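Local coordinates for protein iron-regulated transcriptional activator AFT2 (Saccharomyces cerevisiae, PDB 4LMG) that activates genes of the iron regulon when iron is scarce, binding the 5'-CACCC-3' promoter element through its WRKY-GCM1 domain and losing DNA when iron-sensing dimerises it, at residues Lys126-Lys129 and Thr130-Leu134; Lys108-Asp111 and Tyr112-Lys116. All blocks are in the same frame, centred on the assembly; numbering follows the deposited sequence.

Contact 1 of 2, residues Lys126-Lys129 and Thr130-Leu134; sequences KAIK and TFDEL
Four consecutive backbone bonds join Lys126-Lys129 to Thr130-Leu134, each running from an amide to the carbonyl four residues earlier, which identifies the segment as regular alpha-helix. Phe131 N donates to Ala127 O at 2.9 Å, Asp132 N to Ile128 O at the same 2.9 Å, and Glu133 N to Lys129 O at 3.1 Å.

A side chain adds to this ladder at Lys126 O, which accepts both Thr130 N at 2.9 Å and the hydroxyl Thr130 OG1 at 3.2 Å. The hydroxyl stands above the carbonyl plane, 39° out of it, and so is not on a lone pair of Lys126 O. Thr130 reaches back because OG1 lies anti to its own carbonyl carbon (chi1 -66°), a torsion that returns the hydroxyl to the preceding turn and gives it a second, less well aimed bond to a carbonyl already taken by the amide.

Carbon-to-oxygen contacts make up the rest. The Phe131 ring turns its edge to the Ala127 carbonyl, with Ala127 O 3.1 Å from Phe131 CD2. Ile128 and Asp132 lie alongside one another and point the same way, the branch methyl Ile128 CG2 meeting Asp132 OD2 at 3.6 Å. The other carboxylate oxygen, Asp132 OD1, is engaged by Lys116 of the neighbouring helix.

The whole segment belongs to helix 125-139. Ile128 packs on Leu119 and Arg120 of helix 110-121, and Phe131 lies against Tyr112, Phe115 and Lys116 of that helix. Phe131 also touches Tyr30 and Pro31, in the loop that follows helix 21-29.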
# COMPACT_ATOMS: atom_id res chain seq x y z
N LYS A 126 -27.35 8.22 -18.08
CA LYS A 126 -28.35 8.05 -17.03
C LYS A 126 -27.77 8.29 -15.64
O LYS A 126 -28.37 8.98 -14.81
CB LYS A 126 -28.99 6.66 -17.10
CG LYS A 126 -30.00 6.41 -15.98
CD LYS A 126 -30.67 5.05 -16.13
CE LYS A 126 -31.58 5.01 -17.35
NZ LYS A 126 -32.35 3.74 -17.43
N ALA A 127 -26.59 7.72 -15.38
CA ALA A 127 -25.95 7.89 -14.08
C ALA A 127 -25.63 9.36 -13.83
O ALA A 127 -25.85 9.87 -12.73
CB ALA A 127 -24.69 7.04 -13.99
N ILE A 128 -25.10 10.03 -14.85
CA ILE A 128 -24.77 11.45 -14.74
C ILE A 128 -26.00 12.26 -14.35
O ILE A 128 -25.94 13.12 -13.47
CB ILE A 128 -24.18 11.99 -16.06
CG1 ILE A 128 -22.89 11.25 -16.41
CG2 ILE A 128 -23.93 13.49 -15.95
CD1 ILE A 128 -22.34 11.59 -17.78
N LYS A 129 -27.13 11.97 -15.00
CA LYS A 129 -28.39 12.63 -14.67
C LYS A 129 -28.76 12.38 -13.21
O LYS A 129 -29.08 13.31 -12.47
CB LYS A 129 -29.51 12.13 -15.58
CG LYS A 129 -29.34 12.51 -17.05
CD LYS A 129 -30.52 12.00 -17.88
CE LYS A 129 -30.37 12.39 -19.35
NZ LYS A 129 -31.51 11.91 -20.17
N THR A 130 -28.71 11.11 -12.80
CA THR A 130 -29.06 10.73 -11.44
C THR A 130 -28.26 11.51 -10.40
O THR A 130 -28.82 12.06 -9.46
CB THR A 130 -28.84 9.23 -11.20
OG1 THR A 130 -29.77 8.48 -12.00
CG2 THR A 130 -29.06 8.89 -9.73
N PHE A 131 -26.94 11.55 -10.58
CA PHE A 131 -26.07 12.21 -9.62
C PHE A 131 -26.13 13.74 -9.70
O PHE A 131 -25.91 14.42 -8.70
CB PHE A 131 -24.63 11.70 -9.74
CG PHE A 131 -24.45 10.32 -9.19
CD1 PHE A 131 -24.14 10.13 -7.86
CD2 PHE A 131 -24.62 9.21 -10.00
CE1 PHE A 131 -23.99 8.85 -7.34
CE2 PHE A 131 -24.47 7.94 -9.50
CZ PHE A 131 -24.15 7.76 -8.16
N ASP A 132 -26.44 14.26 -10.88
CA ASP A 132 -26.67 15.69 -11.03
C ASP A 132 -27.81 16.13 -10.12
O ASP A 132 -27.71 17.16 -9.44
CB ASP A 132 -27.00 16.05 -12.48
CG ASP A 132 -25.75 16.20 -13.33
OD1 ASP A 132 -24.65 16.31 -12.75
OD2 ASP A 132 -25.88 16.23 -14.57
N GLU A 133 -28.89 15.36 -10.10
CA GLU A 133 -30.04 15.65 -9.26
C GLU A 133 -29.72 15.49 -7.78
O GLU A 133 -30.17 16.27 -6.95
CB GLU A 133 -31.23 14.76 -9.64
CG GLU A 133 -31.74 15.00 -11.05
CD GLU A 133 -32.83 14.02 -11.45
OE1 GLU A 133 -33.04 13.03 -10.71
OE2 GLU A 133 -33.48 14.24 -12.50
N LEU A 134 -28.93 14.46 -7.46
CA LEU A 134 -28.52 14.23 -6.08
C LEU A 134 -27.68 15.39 -5.56
O LEU A 134 -27.82 15.80 -4.40
CB LEU A 134 -27.75 12.92 -5.96
CG LEU A 134 -28.57 11.65 -6.18
CD1 LEU A 134 -27.70 10.40 -6.07
CD2 LEU A 134 -29.73 11.58 -5.20

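Contact 2 of 2, residues Lys108-Asp111 and Tyr112-Lys116; sequences KTDD and YKKFK
Asp110 and Lys114, one helical turn apart, form a salt bridge, OD2 to NZ at 3.2 Å. The lysine approaches at a slant, extended beyond CG, and Asp110 OD2 is nearer still to Lys114 CE, at 3.0 Å, so the carboxylate meets the end of the chain from the side. Asp110 CG is anti to the backbone N (chi1 172°); this swings the carboxylate back beside the Lys114 chain.

In the backbone of the same turn, Lys114 N donates to Asp110 O at 2.9 Å and Phe115 N to Asp111 O at 2.7 Å. Lys113 N makes a weak bond to Thr109 O.

Before the first turn, Thr109 OG1 accepts from Tyr112 N at 3.2 Å, with an N-H...O angle of 156°. Its chi1 of 69° sets OG1 between the backbone N and carbonyl carbon, placing it to accept from Tyr112 N; the same hydroxyl is bonded to Ile106 O. The side chains of Thr109 and Tyr112 cross nearly at right angles.

Further out, Arg51 holds Asp111 by a salt bridge, Glu135 holds the Tyr112 hydroxyl, and Tyr30 meets the Tyr112 and Phe115 rings edge-to-face. The bond from Tyr112 N to Thr109 OG1 marks Thr109 as a classical N-cap, starting helix 110-121 of this WRKY-GCM1 DNA-binding domain.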
# COMPACT_ATOMS: atom_id res chain seq x y z
N LYS A 108 -17.70 16.66 -1.99
CA LYS A 108 -16.57 17.59 -1.91
C LYS A 108 -15.24 16.85 -1.95
O LYS A 108 -14.17 17.47 -1.91
CB LYS A 108 -16.67 18.45 -0.65
CG LYS A 108 -17.97 19.24 -0.56
CD LYS A 108 -18.02 20.08 0.71
CE LYS A 108 -19.32 20.86 0.79
NZ LYS A 108 -19.40 21.71 2.02
N THR A 109 -15.30 15.53 -2.04
CA THR A 109 -14.10 14.70 -2.04
C THR A 109 -13.54 14.53 -3.44
O THR A 109 -14.24 14.70 -4.43
CB THR A 109 -14.39 13.30 -1.47
OG1 THR A 109 -15.22 12.57 -2.38
CG2 THR A 109 -15.07 13.40 -0.11
N ASP A 110 -12.25 14.19 -3.51
CA ASP A 110 -11.57 14.00 -4.78
C ASP A 110 -12.02 12.72 -5.48
O ASP A 110 -12.08 12.67 -6.71
CB ASP A 110 -10.06 13.97 -4.57
CG ASP A 110 -9.30 13.58 -5.83
OD1 ASP A 110 -9.26 14.39 -6.78
OD2 ASP A 110 -8.73 12.47 -5.85
N ASP A 111 -12.35 11.70 -4.70
CA ASP A 111 -12.77 10.43 -5.29
C ASP A 111 -14.16 10.52 -5.92
O ASP A 111 -14.42 9.90 -6.94
CB ASP A 111 -12.70 9.29 -4.26
CG ASP A 111 -11.33 8.65 -4.21
OD1 ASP A 111 -10.76 8.38 -5.29
OD2 ASP A 111 -10.81 8.42 -3.09
N TYR A 112 -15.05 11.30 -5.31
CA TYR A 112 -16.36 11.51 -5.90
C TYR A 112 -16.22 12.26 -7.22
O TYR A 112 -16.83 11.89 -8.23
CB TYR A 112 -17.29 12.29 -4.97
CG TYR A 112 -18.65 12.55 -5.58
CD1 TYR A 112 -19.59 11.53 -5.67
CD2 TYR A 112 -18.98 13.80 -6.08
CE1 TYR A 112 -20.83 11.76 -6.23
CE2 TYR A 112 -20.22 14.03 -6.65
CZ TYR A 112 -21.14 13.01 -6.72
OH TYR A 112 -22.38 13.23 -7.28
N LYS A 113 -15.41 13.31 -7.21
CA LYS A 113 -15.19 14.10 -8.42
C LYS A 113 -14.58 13.23 -9.51
O LYS A 113 -14.97 13.32 -10.68
CB LYS A 113 -14.30 15.30 -8.12
CG LYS A 113 -14.93 16.29 -7.15
CD LYS A 113 -13.98 17.43 -6.82
CE LYS A 113 -14.61 18.40 -5.82
NZ LYS A 113 -15.84 19.03 -6.37
N LYS A 114 -13.63 12.38 -9.13
CA LYS A 114 -13.04 11.44 -10.07
C LYS A 114 -14.08 10.42 -10.52
O LYS A 114 -14.10 10.01 -11.68
CB LYS A 114 -11.83 10.74 -9.45
CG LYS A 114 -10.60 11.63 -9.31
CD LYS A 114 -9.43 10.87 -8.73
CE LYS A 114 -8.17 11.72 -8.75
NZ LYS A 114 -7.01 11.03 -8.13
N PHE A 115 -14.93 10.00 -9.59
CA PHE A 115 -16.03 9.09 -9.90
C PHE A 115 -16.96 9.72 -10.92
O PHE A 115 -17.39 9.08 -11.88
CB PHE A 115 -16.80 8.74 -8.63
CG PHE A 115 -18.18 8.20 -8.88
CD1 PHE A 115 -18.38 6.88 -9.24
CD2 PHE A 115 -19.30 9.02 -8.74
CE1 PHE A 115 -19.65 6.38 -9.46
CE2 PHE A 115 -20.57 8.53 -8.96
CZ PHE A 115 -20.75 7.21 -9.33
N LYS A 116 -17.26 11.00 -10.71
CA LYS A 116 -18.16 11.74 -11.59
C LYS A 116 -17.56 11.89 -12.98
O LYS A 116 -18.26 11.76 -13.99
CB LYS A 116 -18.47 13.12 -10.99
CG LYS A 116 -19.66 13.81 -11.62
CD LYS A 116 -20.94 13.06 -11.32
CE LYS A 116 -22.13 13.73 -11.99
NZ LYS A 116 -22.19 15.19 -11.68

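Contact 2 lies near the start of helix 110-121, and contact 1 covers most of the first two-thirds of helix 125-139, the next helix along the chain; their centres are 14 Å apart. Side chains join them directly. Lys116 NZ forms a salt bridge to Asp132 OD1 at 2.9 Å, and also one to Glu135. Beside it the Phe131 ring touches both aromatic residues of contact 2, its CZ lying 3.6 Å from Phe115 CZ and its CD1 3.6 Å from the hydroxyl oxygen Tyr112 OH. Relative to the bound DNA the two differ: the nearest atom of contact 2 is about 5 Å from it, that of contact 1 about 16 Å. The Asp111 side chain is about 5 Å from that of DNA-binding Lys22.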